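Long-range contact in spondin-1 (Homo sapiens, PDB 2ZOU), which is a secreted extracellular matrix glycoprotein, probably acting in cell adhesion, seen here as its reeler domain: residues A[74-85]-A[103-113]. Sequence-based numbering, arbitrary orientation.
Sequences AGTFQIIDEEET and RTRIQVFWIAP
Glu84 OE1 is gripped by two nitrogens of Arg103, with NE at 2.9 Å and NH2 at 3.1 Å. The guanidinium comes side-on and meets this oxygen on its anti side; the two planes are 68° apart. The salt bridge lies at one end of a contact in the reeler-domain beta-sandwich, where outermost strand 76-79 runs antiparallel to strand 105-111. Arg103 NH1 is held separately by Thr99 O. With an alanine here, the Glu84 carboxylate would probably lose its charged mate, and Thr99 O would lose this donor.

Between the strands, Thr76 pairs with Ile111 and Gln78 with Phe109, each pair through two backbone hydrogen bonds. Farther along, waters link the two segments. One water accepts from Ile80 N and donates to Gln107 O. A second donates to Asp81 OD2 and accepts from Gln107 N. The same OD2 takes Gln107 NE2 on its syn side at 3.0 Å, nearly in the amide plane. Gln107 OE1 is held by Arg105 NH2 and Arg42.

Ile80 CD1 sits over the centre of the Phe109 ring, 3.7 Å from its centroid, a CH-pi contact. CG1 lies beside the backbone N (chi1 -62°), and an extended chi2 carries CD1 over that face. Phe77 and Trp110 face strand 55-62, where both touch Ala60. Trp110 CD1 lies over one face of the Phe77 ring, offset toward the rim, 3.7 Å from Phe77 CE1. Trp110 NE1 donates to Ala74 O at 3.0 Å, with the oxygen 4° out of the indole plane.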
loop_
_atom_site.group_PDB
_atom_site.type_symbol
_atom_site.label_atom_id
_atom_site.label_comp_id
_atom_site.label_asym_id
_atom_site.label_seq_id
_atom_site.Cartn_x
_atom_site.Cartn_y
_atom_site.Cartn_z
ATOM N N ALA A 74 1.399 1.696 10.418
ATOM C CA ALA A 74 2.745 1.263 10.770
ATOM C C ALA A 74 3.769 1.748 9.745
ATOM O O ALA A 74 3.499 1.745 8.535
ATOM C CB ALA A 74 2.779 -0.250 10.845
ATOM N N GLY A 75 4.928 2.171 10.234
ATOM C CA GLY A 75 6.022 2.603 9.366
ATOM C C GLY A 75 5.763 3.973 8.779
ATOM O O GLY A 75 4.802 4.652 9.163
ATOM N N THR A 76 6.615 4.355 7.831
ATOM C CA THR A 76 6.595 5.672 7.219
ATOM C C THR A 76 6.752 5.507 5.708
ATOM O O THR A 76 7.743 4.953 5.229
ATOM C CB THR A 76 7.778 6.530 7.748
ATOM O OG1 THR A 76 7.542 6.829 9.116
ATOM C CG2 THR A 76 7.947 7.851 6.966
ATOM N N PHE A 77 5.768 5.969 4.954
ATOM C CA PHE A 77 5.940 6.068 3.519
ATOM C C PHE A 77 6.764 7.290 3.138
ATOM O O PHE A 77 6.703 8.333 3.797
ATOM C CB PHE A 77 4.603 6.117 2.804
ATOM C CG PHE A 77 3.842 4.835 2.857
ATOM C CD1 PHE A 77 4.204 3.744 2.058
ATOM C CD2 PHE A 77 2.729 4.721 3.683
ATOM C CE1 PHE A 77 3.469 2.547 2.092
ATOM C CE2 PHE A 77 1.994 3.532 3.726
ATOM C CZ PHE A 77 2.354 2.450 2.940
ATOM N N GLN A 78 7.522 7.153 2.053
ATOM C CA GLN A 78 8.273 8.252 1.470
ATOM C C GLN A 78 8.043 8.308 -0.040
ATOM O O GLN A 78 8.241 7.315 -0.739
ATOM C CB GLN A 78 9.757 8.116 1.773
ATOM C CG GLN A 78 10.579 9.289 1.237
ATOM C CD GLN A 78 12.053 9.158 1.512
ATOM O OE1 GLN A 78 12.536 8.093 1.872
ATOM N NE2 GLN A 78 12.779 10.250 1.341
ATOM N N ILE A 79 7.605 9.460 -0.529
ATOM C CA ILE A 79 7.304 9.646 -1.936
ATOM C C ILE A 79 8.594 9.571 -2.759
ATOM O O ILE A 79 9.618 10.155 -2.403
ATOM C CB ILE A 79 6.584 11.008 -2.170
ATOM C CG1 ILE A 79 5.264 11.062 -1.384
ATOM C CG2 ILE A 79 6.386 11.309 -3.665
ATOM C CD1 ILE A 79 4.217 10.025 -1.771
ATOM N N ILE A 80 8.534 8.812 -3.846
ATOM C CA ILE A 80 9.617 8.768 -4.827
ATOM C C ILE A 80 9.303 9.675 -6.026
ATOM O O ILE A 80 10.128 10.503 -6.427
ATOM C CB ILE A 80 9.850 7.306 -5.299
ATOM C CG1 ILE A 80 10.266 6.426 -4.124
ATOM C CG2 ILE A 80 10.889 7.243 -6.440
ATOM C CD1 ILE A 80 10.306 4.936 -4.443
ATOM N N ASP A 81 8.099 9.531 -6.565
ATOM C CA ASP A 81 7.672 10.254 -7.756
ATOM C C ASP A 81 6.567 11.234 -7.391
ATOM O O ASP A 81 5.393 10.880 -7.289
ATOM C CB ASP A 81 7.190 9.258 -8.814
ATOM C CG ASP A 81 8.276 8.279 -9.232
ATOM O OD1 ASP A 81 9.395 8.727 -9.583
ATOM O OD2 ASP A 81 8.020 7.054 -9.211
ATOM N N GLU A 82 6.965 12.477 -7.159
ATOM C CA GLU A 82 6.052 13.517 -6.697
ATOM C C GLU A 82 4.915 13.807 -7.683
ATOM O O GLU A 82 3.818 14.213 -7.276
ATOM C CB GLU A 82 6.841 14.793 -6.397
ATOM C CG GLU A 82 7.909 14.642 -5.300
ATOM C CD GLU A 82 9.197 13.920 -5.753
ATOM O OE1 GLU A 82 9.328 13.529 -6.944
ATOM O OE2 GLU A 82 10.094 13.744 -4.892
ATOM N N GLU A 83 5.173 13.601 -8.972
ATOM C CA GLU A 83 4.160 13.862 -10.002
ATOM C C GLU A 83 3.163 12.712 -10.202
ATOM O O GLU A 83 2.165 12.848 -10.927
ATOM C CB GLU A 83 4.814 14.276 -11.333
ATOM C CG GLU A 83 5.435 15.682 -11.330
ATOM C CD GLU A 83 4.404 16.817 -11.248
ATOM O OE1 GLU A 83 3.213 16.586 -11.566
ATOM O OE2 GLU A 83 4.787 17.949 -10.873
ATOM N N GLU A 84 3.417 11.589 -9.539
ATOM C CA GLU A 84 2.540 10.428 -9.664
ATOM C C GLU A 84 1.791 10.113 -8.368
ATOM O O GLU A 84 0.691 9.570 -8.401
ATOM C CB GLU A 84 3.327 9.195 -10.134
ATOM C CG GLU A 84 4.332 9.426 -11.293
ATOM C CD GLU A 84 3.717 10.006 -12.579
ATOM O OE1 GLU A 84 2.485 9.907 -12.786
ATOM O OE2 GLU A 84 4.481 10.566 -13.402
ATOM N N THR A 85 2.394 10.449 -7.232
ATOM C CA THR A 85 1.866 10.045 -5.936
ATOM C C THR A 85 1.904 11.196 -4.935
ATOM O O THR A 85 2.748 12.090 -5.033
ATOM C CB THR A 85 2.663 8.873 -5.348
ATOM O OG1 THR A 85 4.015 9.298 -5.106
ATOM C CG2 THR A 85 2.654 7.657 -6.296
ATOM N N ARG A 103 -2.340 4.736 -15.294
ATOM C CA ARG A 103 -1.001 4.269 -14.923
ATOM C C ARG A 103 -0.968 2.762 -14.882
ATOM O O ARG A 103 -2.000 2.123 -14.661
ATOM C CB ARG A 103 -0.573 4.835 -13.563
ATOM C CG ARG A 103 -0.353 6.348 -13.560
ATOM C CD ARG A 103 -0.057 6.846 -12.152
ATOM N NE ARG A 103 0.227 8.283 -12.101
ATOM C CZ ARG A 103 -0.704 9.211 -11.910
ATOM N NH1 ARG A 103 -1.972 8.847 -11.748
ATOM N NH2 ARG A 103 -0.367 10.496 -11.868
ATOM N N THR A 104 0.213 2.199 -15.094
ATOM C CA THR A 104 0.380 0.755 -14.990
ATOM C C THR A 104 1.304 0.360 -13.828
ATOM O O THR A 104 1.378 -0.808 -13.467
ATOM C CB THR A 104 0.929 0.142 -16.283
ATOM O OG1 THR A 104 2.182 0.767 -16.599
ATOM C CG2 THR A 104 -0.063 0.340 -17.436
ATOM N N ARG A 105 1.991 1.350 -13.258
ATOM C CA ARG A 105 2.873 1.100 -12.118
ATOM C C ARG A 105 3.069 2.375 -11.331
ATOM O O ARG A 105 3.261 3.438 -11.911
ATOM C CB ARG A 105 4.245 0.575 -12.587
ATOM C CG ARG A 105 5.266 0.320 -11.451
ATOM C CD ARG A 105 6.600 -0.218 -11.985
ATOM N NE ARG A 105 7.585 -0.493 -10.925
ATOM C CZ ARG A 105 8.428 0.413 -10.439
ATOM N NH1 ARG A 105 8.395 1.654 -10.906
ATOM N NH2 ARG A 105 9.308 0.088 -9.485
ATOM N N ILE A 106 3.013 2.253 -10.010
ATOM C CA ILE A 106 3.556 3.293 -9.127
ATOM C C ILE A 106 4.487 2.658 -8.103
ATOM O O ILE A 106 4.440 1.437 -7.873
ATOM C CB ILE A 106 2.455 4.151 -8.423
ATOM C CG1 ILE A 106 1.559 3.305 -7.513
ATOM C CG2 ILE A 106 1.671 4.973 -9.466
ATOM C CD1 ILE A 106 2.117 3.117 -6.107
ATOM N N GLN A 107 5.329 3.480 -7.490
ATOM C CA GLN A 107 6.284 2.992 -6.489
ATOM C C GLN A 107 6.438 4.030 -5.397
ATOM O O GLN A 107 6.314 5.229 -5.655
ATOM C CB GLN A 107 7.656 2.758 -7.128
ATOM C CG GLN A 107 8.158 3.977 -7.877
ATOM C CD GLN A 107 9.509 3.794 -8.522
ATOM O OE1 GLN A 107 10.106 2.717 -8.490
ATOM N NE2 GLN A 107 9.998 4.863 -9.132
ATOM N N VAL A 108 6.697 3.552 -4.188
ATOM C CA VAL A 108 6.924 4.414 -3.027
ATOM C C VAL A 108 7.891 3.682 -2.103
ATOM O O VAL A 108 7.996 2.461 -2.184
ATOM C CB VAL A 108 5.584 4.715 -2.328
ATOM C CG1 VAL A 108 5.018 3.458 -1.622
ATOM C CG2 VAL A 108 5.698 5.929 -1.405
ATOM N N PHE A 109 8.607 4.403 -1.250
ATOM C CA PHE A 109 9.331 3.731 -0.182
ATOM C C PHE A 109 8.430 3.560 1.024
ATOM O O PHE A 109 7.605 4.429 1.322
ATOM C CB PHE A 109 10.560 4.528 0.249
ATOM C CG PHE A 109 11.687 4.504 -0.741
ATOM C CD1 PHE A 109 12.269 3.288 -1.124
ATOM C CD2 PHE A 109 12.185 5.695 -1.282
ATOM C CE1 PHE A 109 13.313 3.261 -2.043
ATOM C CE2 PHE A 109 13.249 5.663 -2.196
ATOM C CZ PHE A 109 13.796 4.443 -2.569
ATOM N N TRP A 110 8.642 2.450 1.724
ATOM C CA TRP A 110 8.070 2.209 3.040
ATOM C C TRP A 110 9.219 1.890 3.977
ATOM O O TRP A 110 9.969 0.943 3.738
ATOM C CB TRP A 110 7.057 1.083 3.002
ATOM C CG TRP A 110 6.458 0.785 4.342
ATOM C CD1 TRP A 110 5.528 1.526 5.001
ATOM C CD2 TRP A 110 6.736 -0.348 5.165
ATOM N NE1 TRP A 110 5.207 0.929 6.200
ATOM C CE2 TRP A 110 5.935 -0.227 6.324
ATOM C CE3 TRP A 110 7.586 -1.455 5.034
ATOM C CZ2 TRP A 110 5.959 -1.183 7.347
ATOM C CZ3 TRP A 110 7.611 -2.397 6.052
ATOM C CH2 TRP A 110 6.788 -2.262 7.187
ATOM N N ILE A 111 9.356 2.689 5.028
ATOM C CA ILE A 111 10.418 2.530 6.000
ATOM C C ILE A 111 9.859 1.760 7.183
ATOM O O ILE A 111 8.889 2.200 7.810
ATOM C CB ILE A 111 10.966 3.887 6.459
ATOM C CG1 ILE A 111 11.406 4.711 5.245
ATOM C CG2 ILE A 111 12.118 3.662 7.481
ATOM C CD1 ILE A 111 11.794 6.166 5.559
ATOM N N ALA A 112 10.448 0.593 7.470
ATOM C CA ALA A 112 9.882 -0.339 8.429
ATOM C C ALA A 112 9.939 0.198 9.857
ATOM O O ALA A 112 10.891 0.881 10.240
ATOM C CB ALA A 112 10.575 -1.698 8.346
ATOM N N PRO A 113 8.912 -0.134 10.654
ATOM C CA PRO A 113 8.780 0.405 12.013
ATOM C C PRO A 113 9.705 -0.264 13.046
ATOM O O PRO A 113 10.333 -1.273 12.739
ATOM C CB PRO A 113 7.319 0.098 12.344
ATOM C CG PRO A 113 7.053 -1.185 11.610
ATOM C CD PRO A 113 7.785 -1.028 10.298
HETATM O O HOH W 1 6.262 7.843 -5.074
HETATM O O HOH W 2 5.433 6.142 -8.833
#